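Local coordinates for protein putative NAD(P)H-flavin oxidoreductase (Neisseria meningitidis serogroup A / serotype 4A, PDB 6WT2) that probably reduces nitro compounds, chloramphenicol among them, using NAD(P)H as electron donor and FMN as cofactor, at residues A[37-42]-A[154-159]; A[54-59]-A[88-93]; A[148-153]-A[195-200]; A[168-173]-A[199-204]. One frame throughout, in Å; residues are numbered along the deposited sequence.

Contact 1: A[37-42]-A[154-159]; sequences QFILEL and GNMMTG
Helices 33-44 and 138-162 pack against each other in the core of this nitroreductase fold, and they come close where Leu42 meets Gly159 and Met156. The two segments run in roughly opposite directions, 142° between them, with their axes 8.2 Å apart. The bare CA of Gly159 leaves room for Leu42, whose CD1 drops onto that carbon at 3.5 Å; the same methyl lies 3.8 Å from the carbonyl O of Asn155 one turn earlier. Leu42 CD1 thus lies against backbone atoms of the partner helix, while its CB touches Met156 CG. Phe38 turns its CZ-CE2 edge to Gly159 O, CZ at 3.7 Å, with the oxygen in the plane of the ring, so the carbonyl looks at the weakly positive C-H rim. On the other flank Met156, a selenomethionine in this model, crosses Ile39 at about a right angle. Met156 CG sits 3.3 Å from Ile39 O, and the bend at chi3 (62°) folds the end of the chain round until CE meets Ile39 CG2 at 3.8 Å. Phe202 of strand 194-203 touches both of these side chains. The amide of Asn155 turns to other partners: OD1 bonds Thr158 of the second subunit and ND2 bonds Ser46, which also takes up Leu42 O. No hydrogen bond joins the two segments, and every touching residue is buried, so this helix pair is held by apolar packing and by C-H groups set against carbonyl oxygens, while the Asn155 amide spends its bonds on the dimer partner and on Ser46.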
# COMPACT_ATOMS: atom_id res chain seq x y z
N GLN A 37 -18.86 -6.69 -3.75
CA GLN A 37 -18.58 -7.29 -2.45
C GLN A 37 -17.24 -8.02 -2.47
O GLN A 37 -16.52 -8.03 -1.47
CB GLN A 37 -19.69 -8.26 -2.05
CG GLN A 37 -21.04 -7.63 -1.81
CD GLN A 37 -21.15 -6.95 -0.45
OE1 GLN A 37 -20.70 -7.48 0.57
NE2 GLN A 37 -21.75 -5.75 -0.43
N PHE A 38 -16.94 -8.68 -3.59
CA PHE A 38 -15.64 -9.33 -3.75
C PHE A 38 -14.50 -8.32 -3.65
O PHE A 38 -13.48 -8.59 -3.00
CB PHE A 38 -15.61 -10.09 -5.08
CG PHE A 38 -14.24 -10.20 -5.72
CD1 PHE A 38 -13.32 -11.14 -5.27
CD2 PHE A 38 -13.90 -9.39 -6.79
CE1 PHE A 38 -12.08 -11.25 -5.87
CE2 PHE A 38 -12.65 -9.49 -7.39
CZ PHE A 38 -11.74 -10.41 -6.93
N ILE A 39 -14.67 -7.15 -4.25
CA ILE A 39 -13.64 -6.11 -4.17
C ILE A 39 -13.47 -5.63 -2.73
O ILE A 39 -12.34 -5.53 -2.22
CB ILE A 39 -13.99 -4.95 -5.12
CG1 ILE A 39 -13.97 -5.42 -6.58
CG2 ILE A 39 -13.03 -3.78 -4.93
CD1 ILE A 39 -14.49 -4.36 -7.56
N LEU A 40 -14.57 -5.34 -2.05
CA LEU A 40 -14.46 -4.94 -0.64
C LEU A 40 -13.77 -6.02 0.18
O LEU A 40 -13.03 -5.72 1.13
CB LEU A 40 -15.84 -4.63 -0.06
CG LEU A 40 -16.61 -3.44 -0.64
CD1 LEU A 40 -18.07 -3.47 -0.15
CD2 LEU A 40 -15.96 -2.12 -0.26
N GLU A 41 -14.01 -7.28 -0.16
CA GLU A 41 -13.42 -8.37 0.62
C GLU A 41 -11.91 -8.38 0.48
O GLU A 41 -11.19 -8.68 1.45
CB GLU A 41 -14.02 -9.71 0.21
CG GLU A 41 -13.67 -10.84 1.16
CD GLU A 41 -14.34 -10.68 2.53
OE1 GLU A 41 -15.46 -10.11 2.60
OE2 GLU A 41 -13.74 -11.13 3.54
N LEU A 42 -11.39 -8.04 -0.70
CA LEU A 42 -9.95 -7.97 -0.86
C LEU A 42 -9.35 -6.94 0.08
O LEU A 42 -8.26 -7.15 0.63
CB LEU A 42 -9.59 -7.65 -2.31
CG LEU A 42 -10.11 -8.65 -3.34
CD1 LEU A 42 -9.98 -8.08 -4.75
CD2 LEU A 42 -9.36 -9.97 -3.23
N GLY A 154 -4.05 -1.16 -2.92
CA GLY A 154 -3.37 -1.96 -3.93
C GLY A 154 -4.05 -3.30 -4.20
O GLY A 154 -4.23 -3.69 -5.35
N ASN A 155 -4.47 -3.99 -3.13
CA ASN A 155 -5.08 -5.31 -3.27
C ASN A 155 -6.44 -5.24 -3.95
O ASN A 155 -6.75 -6.06 -4.82
CB ASN A 155 -5.20 -5.97 -1.91
CG ASN A 155 -3.91 -6.58 -1.43
OD1 ASN A 155 -3.03 -6.93 -2.24
ND2 ASN A 155 -3.78 -6.74 -0.12
N MSE A 156 -7.27 -4.28 -3.57
CA MSE A 156 -8.57 -4.12 -4.21
C MSE A 156 -8.45 -3.85 -5.71
O MSE A 156 -9.15 -4.46 -6.53
CB MSE A 156 -9.36 -3.02 -3.51
CG MSE A 156 -9.80 -3.45 -2.12
SE MSE A 156 -10.38 -1.95 -1.04
CE MSE A 156 -11.87 -1.43 -2.16
N MSE A 157 -7.54 -2.96 -6.10
CA MSE A 157 -7.38 -2.63 -7.52
C MSE A 157 -6.80 -3.77 -8.35
O MSE A 157 -7.23 -4.03 -9.48
CB MSE A 157 -6.50 -1.40 -7.69
CG MSE A 157 -7.15 -0.15 -7.15
SE MSE A 157 -6.08 1.38 -7.57
CE MSE A 157 -4.40 0.74 -6.76
N THR A 158 -5.82 -4.47 -7.79
CA THR A 158 -5.25 -5.61 -8.49
C THR A 158 -6.27 -6.73 -8.63
O THR A 158 -6.50 -7.25 -9.74
CB THR A 158 -4.01 -6.11 -7.75
OG1 THR A 158 -2.99 -5.10 -7.86
CG2 THR A 158 -3.50 -7.42 -8.36
N GLY A 159 -6.93 -7.08 -7.53
CA GLY A 159 -7.93 -8.13 -7.59
C GLY A 159 -9.06 -7.80 -8.54
O GLY A 159 -9.49 -8.64 -9.32

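Contact 2: A[54-59]-A[88-93]; sequences PWQFVV and VFLAKK
Phe57 and Phe89 share one surface of this antiparallel strand pair, while Val58, Val88 and Leu90 fill the reverse. The two phenyl rings meet obliquely, 5.5 Å apart between centroids with planes at 71°, and their CD1 atoms touch at 3.6 Å. Further along that surface Ala91 is a low spot beside Trp55. With CG between the backbone N and the carbonyl carbon (chi1 45°), the indole stands up off the sheet, sandwiched between two residues of its own segment: Pro54 CD lies over one face and Phe57 CZ over the opposite one. On the reverse surface the bumps interlock diagonally. Leu90 CD1 fits between Val58 CG2, at 3.7 Å, and Gln56 CB, at 3.9 Å. At the end of the ladder Pro54 CB rests on Lys92 CB. Five backbone bonds fix the register, the straightest being Leu90 N to Gln56 O (2.9 Å, 175° at the hydrogen). The amine of Lys92 bends away to Glu193 and to Lys93 O. Strand 85-92 lies between strand 55-59 and strand 194-203, and Phe89 reaches helix 138-162 at Leu153 and Met156. Beyond strand 55-59, Phe57 to Val59 pair in parallel with a strand of the second subunit, carrying the sheet across the dimer interface.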
# COMPACT_ATOMS: atom_id res chain seq x y z
N PRO A 54 -6.59 -0.41 10.28
CA PRO A 54 -6.95 0.94 10.72
C PRO A 54 -7.69 1.72 9.64
O PRO A 54 -7.38 2.88 9.38
CB PRO A 54 -5.59 1.56 11.02
CG PRO A 54 -4.72 0.98 9.92
CD PRO A 54 -5.23 -0.45 9.69
N TRP A 55 -8.66 1.08 9.00
CA TRP A 55 -9.30 1.64 7.82
C TRP A 55 -10.81 1.56 7.93
O TRP A 55 -11.36 0.71 8.63
CB TRP A 55 -8.84 0.92 6.55
CG TRP A 55 -8.81 -0.60 6.65
CD1 TRP A 55 -9.86 -1.45 6.92
CD2 TRP A 55 -7.68 -1.43 6.41
NE1 TRP A 55 -9.43 -2.76 6.89
CE2 TRP A 55 -8.09 -2.77 6.56
CE3 TRP A 55 -6.35 -1.17 6.07
CZ2 TRP A 55 -7.22 -3.84 6.41
CZ3 TRP A 55 -5.48 -2.24 5.93
CH2 TRP A 55 -5.92 -3.55 6.08
N GLN A 56 -11.47 2.48 7.23
CA GLN A 56 -12.87 2.37 6.85
C GLN A 56 -12.94 2.59 5.34
O GLN A 56 -12.13 3.35 4.81
CB GLN A 56 -13.76 3.41 7.55
CG GLN A 56 -13.68 3.40 9.04
CD GLN A 56 -14.55 2.32 9.65
OE1 GLN A 56 -14.12 1.18 9.83
NE2 GLN A 56 -15.80 2.67 9.95
N PHE A 57 -13.88 1.92 4.66
CA PHE A 57 -14.09 2.11 3.23
C PHE A 57 -15.42 2.83 3.04
O PHE A 57 -16.48 2.24 3.27
CB PHE A 57 -14.10 0.78 2.46
CG PHE A 57 -12.94 -0.13 2.77
CD1 PHE A 57 -11.66 0.37 2.97
CD2 PHE A 57 -13.14 -1.50 2.85
CE1 PHE A 57 -10.60 -0.47 3.27
CE2 PHE A 57 -12.07 -2.36 3.15
CZ PHE A 57 -10.81 -1.83 3.36
N VAL A 58 -15.37 4.10 2.64
CA VAL A 58 -16.59 4.88 2.38
C VAL A 58 -16.95 4.69 0.91
O VAL A 58 -16.24 5.17 0.02
CB VAL A 58 -16.40 6.36 2.71
CG1 VAL A 58 -17.72 7.11 2.50
CG2 VAL A 58 -15.88 6.53 4.13
N VAL A 59 -18.04 3.98 0.66
CA VAL A 59 -18.53 3.74 -0.70
C VAL A 59 -19.48 4.87 -1.05
O VAL A 59 -20.55 5.00 -0.44
CB VAL A 59 -19.21 2.37 -0.81
CG1 VAL A 59 -19.42 2.00 -2.26
CG2 VAL A 59 -18.37 1.32 -0.11
N VAL A 88 -13.68 5.99 -0.85
CA VAL A 88 -12.78 6.90 -0.15
C VAL A 88 -12.30 6.17 1.09
O VAL A 88 -13.12 5.74 1.91
CB VAL A 88 -13.48 8.22 0.21
CG1 VAL A 88 -12.52 9.12 1.00
CG2 VAL A 88 -14.02 8.93 -1.05
N PHE A 89 -10.99 6.01 1.20
CA PHE A 89 -10.38 5.28 2.30
C PHE A 89 -10.13 6.23 3.46
O PHE A 89 -9.54 7.30 3.29
CB PHE A 89 -9.05 4.65 1.86
CG PHE A 89 -9.19 3.58 0.81
CD1 PHE A 89 -9.13 2.24 1.16
CD2 PHE A 89 -9.37 3.92 -0.53
CE1 PHE A 89 -9.24 1.25 0.20
CE2 PHE A 89 -9.51 2.94 -1.50
CZ PHE A 89 -9.42 1.61 -1.14
N LEU A 90 -10.59 5.83 4.65
CA LEU A 90 -10.29 6.54 5.88
C LEU A 90 -9.23 5.78 6.66
O LEU A 90 -9.23 4.55 6.67
CB LEU A 90 -11.54 6.67 6.76
CG LEU A 90 -12.79 7.23 6.09
CD1 LEU A 90 -13.95 7.25 7.15
CD2 LEU A 90 -12.52 8.60 5.49
N ALA A 91 -8.37 6.51 7.35
CA ALA A 91 -7.40 5.91 8.25
C ALA A 91 -7.67 6.36 9.68
O ALA A 91 -8.11 7.49 9.93
CB ALA A 91 -5.96 6.24 7.81
N LYS A 92 -7.40 5.47 10.63
CA LYS A 92 -7.60 5.77 12.04
C LYS A 92 -6.66 6.88 12.51
O LYS A 92 -5.45 6.84 12.24
CB LYS A 92 -7.36 4.52 12.87
CG LYS A 92 -7.81 4.66 14.32
CD LYS A 92 -9.32 4.81 14.39
CE LYS A 92 -9.84 5.10 15.81
NZ LYS A 92 -9.51 6.51 16.22
N LYS A 93 -7.21 7.86 13.23
CA LYS A 93 -6.42 8.86 13.93
C LYS A 93 -6.09 8.40 15.35
O LYS A 93 -6.86 7.68 15.99
CB LYS A 93 -7.16 10.20 14.00
CG LYS A 93 -7.38 10.87 12.64
CD LYS A 93 -7.94 12.27 12.80
CE LYS A 93 -8.10 12.97 11.45
NZ LYS A 93 -8.76 14.30 11.60

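Contact 3: A[148-153]-A[195-200]; sequences QTYIAL and GVSVAA. With FMN (flavin mononucleotide), chain K.
Thr149 and Ser197 form the one hydrogen bond between segments 148-153 and 195-200, where the helix segment runs 20° from the strand segment. Ser197 OG, anti to its own backbone N (chi1 176°), extends to the helix and donates to Thr149 OG1 at 2.7 Å. A classic beta bulge opposite Phe89 puts Ser197 and Val198 on the same side, both facing the helix. The tight part follows. Tyr150 lays its ring obliquely on Val198, whose CG1 lies over one face and whose CB is 3.8 Å from Tyr150 CZ, while Ser197 OG comes in at the ring edge, 3.6 Å from CE2. One turn on, Leu153 divides its methyls, CD2 meeting Val198 CG2 at 4.0 Å and CD1 meeting Ala200 CB at 3.7 Å. The helix face bearing Gln148 and Ile151 leaves the strand altogether. It is still buried, and borders an FMN held largely by the second subunit: Gln148 OE1 lies 3.4 Å from C7M, and Ile151 CD1 lies 3.5 Å from C8M. Thr149 OG1 bonds on to Cys146 O, so the two hydroxyls form a short chain ending on the helix backbone. The packing probably steadies the Tyr150 ring, whose OH bonds Glu171 OE2 and which itself touches the other FMN.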
# COMPACT_ATOMS: atom_id res chain seq x y z
N GLN A 148 -0.96 1.71 5.91
CA GLN A 148 -1.68 0.44 5.87
C GLN A 148 -2.81 0.48 4.85
O GLN A 148 -3.04 -0.50 4.12
CB GLN A 148 -2.23 0.08 7.26
CG GLN A 148 -1.28 0.37 8.46
CD GLN A 148 0.08 -0.30 8.34
OE1 GLN A 148 0.19 -1.48 7.98
NE2 GLN A 148 1.14 0.46 8.64
N THR A 149 -3.53 1.61 4.75
CA THR A 149 -4.66 1.68 3.83
C THR A 149 -4.24 1.56 2.38
O THR A 149 -5.05 1.17 1.53
CB THR A 149 -5.46 2.97 4.02
OG1 THR A 149 -4.72 4.09 3.51
CG2 THR A 149 -5.80 3.20 5.50
N TYR A 150 -2.99 1.90 2.06
CA TYR A 150 -2.52 1.76 0.69
C TYR A 150 -2.27 0.30 0.33
O TYR A 150 -2.25 -0.04 -0.86
CB TYR A 150 -1.27 2.61 0.47
CG TYR A 150 -1.52 4.08 0.19
CD1 TYR A 150 -1.12 4.66 -1.02
CD2 TYR A 150 -2.15 4.90 1.12
CE1 TYR A 150 -1.34 6.02 -1.28
CE2 TYR A 150 -2.38 6.25 0.86
CZ TYR A 150 -1.97 6.80 -0.33
OH TYR A 150 -2.20 8.13 -0.58
N ILE A 151 -2.07 -0.57 1.33
CA ILE A 151 -2.05 -2.01 1.07
C ILE A 151 -3.42 -2.47 0.59
O ILE A 151 -3.55 -3.16 -0.42
CB ILE A 151 -1.63 -2.78 2.32
CG1 ILE A 151 -0.29 -2.28 2.85
CG2 ILE A 151 -1.61 -4.28 2.03
CD1 ILE A 151 0.11 -2.98 4.16
N ALA A 152 -4.47 -2.10 1.35
CA ALA A 152 -5.83 -2.45 0.95
C ALA A 152 -6.17 -1.87 -0.41
O ALA A 152 -6.78 -2.55 -1.25
CB ALA A 152 -6.83 -1.96 1.99
N LEU A 153 -5.79 -0.61 -0.65
CA LEU A 153 -5.98 -0.00 -1.96
C LEU A 153 -5.34 -0.84 -3.07
O LEU A 153 -6.01 -1.20 -4.05
CB LEU A 153 -5.40 1.41 -1.96
CG LEU A 153 -5.30 2.08 -3.33
CD1 LEU A 153 -6.66 2.58 -3.73
CD2 LEU A 153 -4.28 3.21 -3.29
N GLY A 195 -9.54 10.00 9.38
CA GLY A 195 -9.15 11.01 8.42
C GLY A 195 -9.06 10.42 7.03
O GLY A 195 -8.82 9.22 6.85
N VAL A 196 -9.22 11.28 6.03
CA VAL A 196 -9.18 10.81 4.64
C VAL A 196 -7.75 10.47 4.24
O VAL A 196 -6.81 11.24 4.50
CB VAL A 196 -9.80 11.85 3.70
CG1 VAL A 196 -9.49 11.50 2.26
CG2 VAL A 196 -11.33 11.91 3.95
N SER A 197 -7.58 9.32 3.61
CA SER A 197 -6.29 8.76 3.25
C SER A 197 -6.01 8.80 1.76
O SER A 197 -4.96 9.31 1.32
CB SER A 197 -6.21 7.30 3.74
OG SER A 197 -5.00 6.72 3.31
N VAL A 198 -6.93 8.26 0.96
CA VAL A 198 -6.78 8.07 -0.49
C VAL A 198 -8.15 7.65 -1.02
O VAL A 198 -9.04 7.30 -0.24
CB VAL A 198 -5.69 7.01 -0.79
CG1 VAL A 198 -6.16 5.64 -0.30
CG2 VAL A 198 -5.27 7.00 -2.28
N ALA A 199 -8.35 7.72 -2.34
CA ALA A 199 -9.59 7.28 -2.95
C ALA A 199 -9.28 6.36 -4.13
O ALA A 199 -8.14 6.27 -4.59
CB ALA A 199 -10.46 8.47 -3.40
N ALA A 200 -10.31 5.67 -4.61
CA ALA A 200 -10.21 4.85 -5.81
C ALA A 200 -11.56 4.81 -6.52
O ALA A 200 -12.59 4.76 -5.86
CB ALA A 200 -9.78 3.42 -5.47
N1 FMN K . 4.45 -9.39 11.51
C2 FMN K . 5.57 -9.67 12.24
O2 FMN K . 5.64 -10.79 12.79
N3 FMN K . 6.53 -8.76 12.49
C4 FMN K . 6.49 -7.52 11.97
O4 FMN K . 7.42 -6.71 12.12
C4A FMN K . 5.34 -7.16 11.12
N5 FMN K . 5.16 -5.90 10.69
C5A FMN K . 4.16 -5.62 9.83
C6 FMN K . 4.21 -4.43 9.11
C7 FMN K . 3.16 -4.14 8.26
C7M FMN K . 3.20 -2.86 7.46
C8 FMN K . 2.14 -5.17 7.95
C8M FMN K . 1.06 -4.93 6.93
C9 FMN K . 2.10 -6.36 8.67
C9A FMN K . 3.13 -6.65 9.53
N10 FMN K . 3.15 -7.90 10.19
C10 FMN K . 4.26 -8.17 11.00
C1' FMN K . 2.14 -8.92 9.92
C2' FMN K . 0.82 -8.60 10.66
O2' FMN K . 0.95 -8.95 12.04
C3' FMN K . -0.28 -9.44 10.02
O3' FMN K . -0.48 -8.96 8.69
C4' FMN K . -1.61 -9.33 10.78
O4' FMN K . -1.38 -9.78 12.12
C5' FMN K . -2.66 -10.20 10.10
O5' FMN K . -2.13 -11.51 9.89
P FMN K . -2.17 -12.15 8.42
O1P FMN K . -3.61 -12.08 8.02
O2P FMN K . -1.58 -13.52 8.57
O3P FMN K . -1.26 -11.20 7.64

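Contact 4: A[168-173]-A[199-204]; sequences CPVEGF and AATFGY. With FMN (flavin mononucleotide), chain G; NIO (nicotinic acid), chain H.
Cys168 to Val170 pair with Ala199 to Thr201 as antiparallel strands at one edge of the chain's sheet, directly beside the FMN. Four backbone hydrogen bonds close two rings, Cys168 with Thr201 and Val170 with Ala199; the shortest, Val170 N to Ala199 O, is 2.7 Å, its donor standing above the carbonyl plane. Cys168 CB touches Thr201 OG1 at 3.4 Å, and that hydroxyl is bonded to Tyr25. On the same surface the small CB of Ala199 is covered by Val170 CB and by Phe173 CE2, which is 4.0 Å away. Phe173 gets there with CG lodged between its backbone N and carbonyl carbon (chi1 53°). Past the last bridge the chain serves the cofactor. Glu171 N bonds FMN N5 at 3.0 Å, and Gly172 N, at the centre of an inverse gamma turn, bonds FMN O4 at 2.8 Å. Pro169 CG rests against FMN C9 at 3.4 Å, and Gly172 CA meets nicotinic acid C5 at 3.4 Å. Strand 194-203 bonds through Ala200 to Val87 of strand 85-92 on its other side, while helix 138-162 packs on the Pro169 and Ala200 surface through Met157 and Leu153.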
# COMPACT_ATOMS: atom_id res chain seq x y z
N CYS A 168 -9.03 3.20 -10.84
CA CYS A 168 -8.01 4.27 -10.81
C CYS A 168 -7.79 4.66 -9.36
O CYS A 168 -8.78 4.94 -8.65
CB CYS A 168 -8.40 5.51 -11.62
SG CYS A 168 -7.03 6.71 -11.87
N PRO A 169 -6.55 4.68 -8.87
CA PRO A 169 -6.28 5.27 -7.55
C PRO A 169 -6.30 6.78 -7.67
O PRO A 169 -5.99 7.35 -8.72
CB PRO A 169 -4.87 4.75 -7.21
CG PRO A 169 -4.30 4.14 -8.53
CD PRO A 169 -5.31 4.40 -9.62
N VAL A 170 -6.68 7.46 -6.58
CA VAL A 170 -6.92 8.90 -6.65
C VAL A 170 -6.41 9.59 -5.39
O VAL A 170 -6.92 9.34 -4.29
CB VAL A 170 -8.41 9.25 -6.85
CG1 VAL A 170 -8.58 10.77 -6.86
CG2 VAL A 170 -8.94 8.64 -8.15
N GLU A 171 -5.43 10.49 -5.57
CA GLU A 171 -5.03 11.47 -4.56
C GLU A 171 -5.37 12.89 -4.97
O GLU A 171 -5.18 13.81 -4.17
CB GLU A 171 -3.52 11.39 -4.28
CG GLU A 171 -3.09 10.26 -3.35
CD GLU A 171 -1.57 10.13 -3.30
OE1 GLU A 171 -0.89 10.92 -3.99
OE2 GLU A 171 -1.05 9.25 -2.59
N GLY A 172 -5.85 13.09 -6.20
CA GLY A 172 -6.01 14.43 -6.73
C GLY A 172 -7.26 15.14 -6.25
O GLY A 172 -8.20 15.38 -7.02
N PHE A 173 -7.29 15.49 -4.97
CA PHE A 173 -8.39 16.25 -4.42
C PHE A 173 -7.89 17.04 -3.23
O PHE A 173 -6.86 16.72 -2.64
CB PHE A 173 -9.56 15.35 -4.03
CG PHE A 173 -9.17 14.21 -3.11
CD1 PHE A 173 -9.14 14.39 -1.74
CD2 PHE A 173 -8.87 12.96 -3.63
CE1 PHE A 173 -8.81 13.35 -0.89
CE2 PHE A 173 -8.55 11.91 -2.79
CZ PHE A 173 -8.50 12.11 -1.41
N ALA A 199 -8.35 7.72 -2.34
CA ALA A 199 -9.59 7.28 -2.95
C ALA A 199 -9.28 6.36 -4.13
O ALA A 199 -8.14 6.27 -4.59
CB ALA A 199 -10.46 8.47 -3.40
N ALA A 200 -10.31 5.67 -4.61
CA ALA A 200 -10.21 4.85 -5.81
C ALA A 200 -11.56 4.81 -6.52
O ALA A 200 -12.59 4.76 -5.86
CB ALA A 200 -9.78 3.42 -5.47
N THR A 201 -11.53 4.82 -7.84
CA THR A 201 -12.71 4.60 -8.66
C THR A 201 -12.68 3.20 -9.23
O THR A 201 -11.62 2.61 -9.41
CB THR A 201 -12.81 5.64 -9.79
OG1 THR A 201 -11.65 5.55 -10.65
CG2 THR A 201 -12.87 7.05 -9.21
N PHE A 202 -13.86 2.66 -9.54
CA PHE A 202 -13.99 1.34 -10.13
C PHE A 202 -15.10 1.34 -11.16
O PHE A 202 -16.15 1.97 -10.96
CB PHE A 202 -14.33 0.26 -9.10
CG PHE A 202 -13.30 0.09 -8.02
CD1 PHE A 202 -12.30 -0.86 -8.14
CD2 PHE A 202 -13.35 0.87 -6.87
CE1 PHE A 202 -11.34 -1.01 -7.14
CE2 PHE A 202 -12.40 0.72 -5.87
CZ PHE A 202 -11.39 -0.21 -6.01
N GLY A 203 -14.90 0.58 -12.23
CA GLY A 203 -15.91 0.47 -13.26
C GLY A 203 -15.36 -0.28 -14.47
O GLY A 203 -14.42 -1.06 -14.36
N TYR A 204 -15.98 -0.01 -15.61
CA TYR A 204 -15.59 -0.62 -16.87
C TYR A 204 -15.15 0.48 -17.83
O TYR A 204 -15.89 1.45 -18.05
CB TYR A 204 -16.75 -1.43 -17.44
CG TYR A 204 -17.18 -2.55 -16.52
CD1 TYR A 204 -16.52 -3.78 -16.56
CD2 TYR A 204 -18.23 -2.39 -15.62
CE1 TYR A 204 -16.90 -4.82 -15.72
CE2 TYR A 204 -18.62 -3.43 -14.77
CZ TYR A 204 -17.95 -4.64 -14.84
OH TYR A 204 -18.30 -5.68 -14.01
N1 FMN G . -4.55 9.25 -11.62
C2 FMN G . -5.36 10.32 -11.85
O2 FMN G . -5.74 10.53 -13.02
N3 FMN G . -5.79 11.13 -10.86
C4 FMN G . -5.39 10.99 -9.59
O4 FMN G . -5.86 11.70 -8.67
C4A FMN G . -4.49 9.87 -9.27
N5 FMN G . -3.98 9.74 -8.03
C5A FMN G . -3.23 8.65 -7.72
C6 FMN G . -2.99 8.35 -6.38
C7 FMN G . -2.22 7.24 -6.06
C7M FMN G . -1.93 6.90 -4.62
C8 FMN G . -1.71 6.35 -7.14
C8M FMN G . -0.97 5.09 -6.76
C9 FMN G . -2.01 6.61 -8.47
C9A FMN G . -2.82 7.70 -8.79
N10 FMN G . -3.17 7.96 -10.13
C10 FMN G . -3.98 9.07 -10.41
C1' FMN G . -2.76 7.05 -11.21
C2' FMN G . -1.30 7.26 -11.63
O2' FMN G . -1.15 8.46 -12.43
C3' FMN G . -0.86 5.99 -12.36
O3' FMN G . -0.90 4.90 -11.42
C4' FMN G . 0.55 6.03 -12.96
O4' FMN G . 0.65 7.11 -13.88
C5' FMN G . 0.87 4.72 -13.67
O5' FMN G . -0.08 4.45 -14.69
P FMN G . -0.86 3.04 -14.65
O1P FMN G . -1.40 3.03 -13.24
O2P FMN G . -1.94 3.06 -15.70
O3P FMN G . 0.14 1.94 -14.84
N NIO H . -3.39 14.32 -9.57
C1 NIO H . -2.99 13.45 -10.50
C2 NIO H . -2.15 12.40 -10.15
C3 NIO H . -1.71 12.26 -8.85
C4 NIO H . -2.13 13.18 -7.91
C5 NIO H . -2.98 14.21 -8.30
C6 NIO H . -1.70 11.43 -11.19
O1 NIO H . -1.13 10.40 -10.80
O2 NIO H . -1.93 11.66 -12.39

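Helix 138-162 carries one side of both contact 1 and contact 3, and the sheet ties contacts 2, 3 and 4 together: strand 85-92 joins strand 194-203 by Phe89 N to Val198 O (2.7 Å), and contacts 3 and 4 share Ala199 and Ala200. Contact 1 meets the sheet where Met156 SE packs on Phe89 CE1 at 3.6 Å and Met157 SE on Pro169 CG at 3.4 Å. Contact 4 binds one FMN directly, and contact 3 is linked to it by Tyr150 OH to Glu171 OE2 (2.6 Å). Contact 2 stays behind, the side chain of Trp55 about 7 Å from a bound FMN. Gln148 and Ile151 reach the other FMN, so residues of both subunits line each site.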